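Local structure of APL1 (Anopheles gambiae, 3O6N) at residues R58-P61 / A62-D66; N354-R357 / A358-R361. The protein forms a complex with the leucine-rich repeat protein LRIM1 that regulates complement-like immunity in the mosquito. One frame throughout, in Å; residues are numbered along the deposited sequence.

Contact 1: residues R58-P61 / A62-D66; sequences RKLP and AALLD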
loop_
_atom_site.group_PDB
_atom_site.type_symbol
_atom_site.label_atom_id
_atom_site.label_comp_id
_atom_site.label_asym_id
_atom_site.label_seq_id
_atom_site.Cartn_x
_atom_site.Cartn_y
_atom_site.Cartn_z
ATOM N N ARG A 58 13.329 -28.091 3.807
ATOM C CA ARG A 58 14.167 -27.055 4.403
ATOM C C ARG A 58 15.246 -26.576 3.430
ATOM O O ARG A 58 15.696 -25.431 3.495
ATOM C CB ARG A 58 14.742 -27.531 5.739
ATOM C CG ARG A 58 13.659 -28.110 6.649
ATOM C CD ARG A 58 13.998 -28.035 8.129
ATOM N NE ARG A 58 13.012 -28.753 8.939
ATOM C CZ ARG A 58 11.888 -28.219 9.417
ATOM N NH1 ARG A 58 11.589 -26.950 9.175
ATOM N NH2 ARG A 58 11.057 -28.960 10.139
ATOM N N LYS A 59 15.645 -27.458 2.520
ATOM C CA LYS A 59 16.445 -27.054 1.370
ATOM C C LYS A 59 15.745 -27.526 0.103
ATOM O O LYS A 59 15.397 -28.699 -0.018
ATOM C CB LYS A 59 17.861 -27.634 1.445
ATOM C CG LYS A 59 18.697 -27.360 0.204
ATOM C CD LYS A 59 20.147 -27.792 0.385
ATOM C CE LYS A 59 20.973 -27.456 -0.852
ATOM N NZ LYS A 59 22.425 -27.721 -0.655
ATOM N N LEU A 60 15.519 -26.609 -0.830
ATOM C CA LEU A 60 14.900 -26.961 -2.102
ATOM C C LEU A 60 15.917 -27.669 -2.996
ATOM O O LEU A 60 16.921 -27.075 -3.384
ATOM C CB LEU A 60 14.371 -25.708 -2.800
ATOM C CG LEU A 60 13.596 -25.940 -4.099
ATOM C CD1 LEU A 60 12.275 -26.657 -3.824
ATOM C CD2 LEU A 60 13.361 -24.625 -4.818
ATOM N N PRO A 61 15.658 -28.945 -3.326
ATOM C CA PRO A 61 16.610 -29.770 -4.083
ATOM C C PRO A 61 16.490 -29.596 -5.592
ATOM O O PRO A 61 15.415 -29.278 -6.094
ATOM C CB PRO A 61 16.200 -31.195 -3.702
ATOM C CG PRO A 61 14.716 -31.095 -3.489
ATOM C CD PRO A 61 14.458 -29.705 -2.931
ATOM N N ALA A 62 17.590 -29.818 -6.305
ATOM C CA ALA A 62 17.581 -29.784 -7.762
ATOM C C ALA A 62 16.760 -30.937 -8.340
ATOM O O ALA A 62 16.274 -30.864 -9.469
ATOM C CB ALA A 62 19.004 -29.830 -8.300
ATOM N N ALA A 63 16.606 -31.997 -7.553
ATOM C CA ALA A 63 15.930 -33.208 -8.010
ATOM C C ALA A 63 14.497 -32.960 -8.473
ATOM O O ALA A 63 13.996 -33.665 -9.345
ATOM C CB ALA A 63 15.961 -34.277 -6.926
ATOM N N LEU A 64 13.839 -31.962 -7.890
ATOM C CA LEU A 64 12.442 -31.694 -8.217
ATOM C C LEU A 64 12.265 -31.310 -9.681
ATOM O O LEU A 64 11.562 -31.989 -10.425
ATOM C CB LEU A 64 11.867 -30.598 -7.312
ATOM C CG LEU A 64 10.459 -30.118 -7.667
ATOM C CD1 LEU A 64 9.459 -31.271 -7.639
ATOM C CD2 LEU A 64 10.025 -29.001 -6.727
ATOM N N LEU A 65 12.906 -30.218 -10.088
ATOM C CA LEU A 65 12.782 -29.730 -11.459
ATOM C C LEU A 65 13.704 -30.457 -12.437
ATOM O O LEU A 65 13.577 -30.304 -13.652
ATOM C CB LEU A 65 13.009 -28.217 -11.517
ATOM C CG LEU A 65 11.945 -27.411 -10.770
ATOM C CD1 LEU A 65 12.298 -25.924 -10.723
ATOM C CD2 LEU A 65 10.568 -27.625 -11.396
ATOM N N ASP A 66 14.634 -31.246 -11.910
ATOM C CA ASP A 66 15.430 -32.119 -12.766
ATOM C C ASP A 66 14.544 -33.229 -13.325
ATOM O O ASP A 66 14.790 -33.741 -14.415
ATOM C CB ASP A 66 16.612 -32.714 -11.998
ATOM C CG ASP A 66 17.783 -31.753 -11.891
ATOM O OD1 ASP A 66 17.611 -30.559 -12.218
ATOM O OD2 ASP A 66 18.877 -32.192 -11.476
HETATM O O HOH W 1 14.160 -28.380 -8.377
#
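In the N-terminal part of the leucine-rich repeat solenoid, Leu60, the last residue of strand 59-60, and Pro61 just after it meet the first turn of helix 63-67 at Ala63 and Leu64. The contact is local, and the chain runs through it without a break. CD1 of Leu60 lies 4.4 Å from CD2 of Leu64, so the two leucines touch only through the ends of their branches. With CG anti to the backbone N (chi1 173°), Leu64 carries CD2 toward Leu60. Its CB stands 4.0 Å from the carbonyl O of Pro61. On the pyrrolidine ring, CB of Pro61 approaches CB of Ala63 at 4.5 Å. Phe37 of strand 36-37 touches Pro61, Ala63 and Leu64, and Leu60 also rests on Leu76.

No direct hydrogen bond joins the two segments. A water molecule bridges them instead. It donates to Pro61 O at 2.8 Å and accepts from Leu65 N, also at 2.8 Å. One residue further on, a direct bond closes the turn, from Asp66 N to Ala62 O at 3.0 Å. Strand 59-60 runs parallel to strand 83-84, and backbone bonds tie Leu60 to Glu83 and Asp85. The water thus stands in for the direct i to i+4 bond between Pro61 O and Leu65 N, and the apolar touches at this strand-to-helix junction are light.

Contact 2: residues N354-R357 / A358-R361; sequences NSLR and ALFR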
loop_
_atom_site.group_PDB
_atom_site.type_symbol
_atom_site.label_atom_id
_atom_site.label_comp_id
_atom_site.label_asym_id
_atom_site.label_seq_id
_atom_site.Cartn_x
_atom_site.Cartn_y
_atom_site.Cartn_z
ATOM N N ASN A 354 -23.963 29.675 20.717
ATOM C CA ASN A 354 -24.874 30.189 19.699
ATOM C C ASN A 354 -24.683 29.484 18.361
ATOM O O ASN A 354 -25.652 29.191 17.656
ATOM C CB ASN A 354 -24.707 31.701 19.525
ATOM C CG ASN A 354 -25.303 32.486 20.671
ATOM O OD1 ASN A 354 -24.630 33.307 21.294
ATOM N ND2 ASN A 354 -26.577 32.237 20.960
ATOM N N SER A 355 -23.432 29.212 18.013
ATOM C CA SER A 355 -23.136 28.517 16.767
ATOM C C SER A 355 -23.732 27.107 16.763
ATOM O O SER A 355 -24.281 26.665 15.757
ATOM C CB SER A 355 -21.628 28.457 16.522
ATOM O OG SER A 355 -21.358 27.970 15.221
ATOM N N LEU A 356 -23.639 26.413 17.893
ATOM C CA LEU A 356 -24.217 25.075 18.007
ATOM C C LEU A 356 -25.741 25.086 17.910
ATOM O O LEU A 356 -26.330 24.201 17.289
ATOM C CB LEU A 356 -23.778 24.399 19.303
ATOM C CG LEU A 356 -22.326 23.940 19.368
ATOM C CD1 LEU A 356 -22.071 23.243 20.699
ATOM C CD2 LEU A 356 -21.997 23.013 18.189
ATOM N N ARG A 357 -26.385 26.079 18.520
ATOM C CA ARG A 357 -27.838 26.181 18.423
ATOM C C ARG A 357 -28.274 26.376 16.975
ATOM O O ARG A 357 -29.223 25.739 16.513
ATOM C CB ARG A 357 -28.382 27.303 19.308
ATOM C CG ARG A 357 -28.330 26.961 20.780
ATOM C CD ARG A 357 -28.919 28.063 21.646
ATOM N NE ARG A 357 -28.271 28.044 22.949
ATOM C CZ ARG A 357 -27.383 28.942 23.354
ATOM N NH1 ARG A 357 -27.060 29.966 22.576
ATOM N NH2 ARG A 357 -26.838 28.825 24.553
ATOM N N ALA A 358 -27.578 27.252 16.259
ATOM C CA ALA A 358 -27.879 27.476 14.848
ATOM C C ALA A 358 -27.607 26.211 14.042
ATOM O O ALA A 358 -28.407 25.814 13.194
ATOM C CB ALA A 358 -27.060 28.639 14.303
ATOM N N LEU A 359 -26.477 25.572 14.321
ATOM C CA LEU A 359 -26.074 24.379 13.580
ATOM C C LEU A 359 -27.163 23.318 13.615
ATOM O O LEU A 359 -27.560 22.787 12.577
ATOM C CB LEU A 359 -24.784 23.804 14.155
ATOM C CG LEU A 359 -24.198 22.603 13.407
ATOM C CD1 LEU A 359 -23.824 22.997 11.982
ATOM C CD2 LEU A 359 -22.996 22.053 14.154
ATOM N N PHE A 360 -27.657 23.030 14.817
ATOM C CA PHE A 360 -28.618 21.947 15.015
ATOM C C PHE A 360 -30.031 22.236 14.498
ATOM O O PHE A 360 -30.922 21.399 14.613
ATOM C CB PHE A 360 -28.637 21.499 16.480
ATOM C CG PHE A 360 -27.572 20.491 16.808
ATOM C CD1 PHE A 360 -27.887 19.146 16.930
ATOM C CD2 PHE A 360 -26.254 20.882 16.968
ATOM C CE1 PHE A 360 -26.908 18.214 17.221
ATOM C CE2 PHE A 360 -25.270 19.956 17.259
ATOM C CZ PHE A 360 -25.596 18.619 17.385
ATOM N N ARG A 361 -30.235 23.409 13.911
ATOM C CA ARG A 361 -31.480 23.658 13.194
ATOM C C ARG A 361 -31.499 22.849 11.894
ATOM O O ARG A 361 -32.566 22.562 11.345
ATOM C CB ARG A 361 -31.643 25.150 12.887
ATOM C CG ARG A 361 -31.769 26.032 14.125
ATOM C CD ARG A 361 -32.034 27.480 13.731
ATOM N NE ARG A 361 -33.357 27.643 13.133
ATOM C CZ ARG A 361 -33.734 28.704 12.426
ATOM N NH1 ARG A 361 -32.885 29.699 12.214
ATOM N NH2 ARG A 361 -34.959 28.767 11.923
#
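Ala358, Leu359 and Phe360 give their amides to the carbonyls of Asn354, Ser355 and Leu356, four residues back, in three successive alpha-helical hydrogen bonds. The shortest, Leu359 N to Ser355 O, is 2.8 Å. The N-H of Ala358 points almost straight at Asn354 O, with an angle of 166° at the hydrogen. In all three bonds the donor is tilted somewhat from the carbonyl plane. Beyond them the turn tightens, and Arg361 N bonds to Ala358 O, three residues back, at 3.1 Å.

Leu356 and Leu359 meet branch to branch, with 4.3 Å between CD2 of Leu356 and CD2 of Leu359. Different rotations bring these two methyls together: CG of Leu356 lies beside the backbone N (chi1 -72°), while CG of Leu359 is anti to it (chi1 -176°). Both leucines are buried, Leu356 against Leu385 and Cys387, and Leu359 against Leu333 and Leu335 in the loop between strands 322-324 and 343-345. The Phe360 ring turns an edge to the helix, so that its CD2 comes to 3.3 Å from Leu356 O, near the ring plane. CG of Arg361 sits 3.5 Å from Arg357 O, and its chain then bends at chi3.

The chain of Arg357 is extended from CG to NE. Its NE forms a salt bridge with Glu382 and its NH2 another with Glu389, so two carboxylates would fix the rotation of the guanidinium. Cys353 opens helix 353-359 and is linked to Cys387, which ties the helix to strand 385-388, consistent with the cysteine-rich C-terminal cap of a leucine-rich repeat solenoid.

Overall arrangement
Contacts 1 and 2 lie on opposite sides of the chain's centre, with their own centres 73 Å apart and no touch between them. They share no helix or strand. Most of the parallel repeat strands lie between them. Both are partly buried, and each has two buried leucines among its touching residues. Contact 1 has no exposed residue among those that touch, while contact 2 has three. Their chemistry also differs. Residues 58-66 change from strand to helix, and a water bridges the junction. Residues 354-359 are already helical, so direct backbone bonds dominate there, and a disulfide and charged partners outside contact 2 tie that helix to the C-terminal segment.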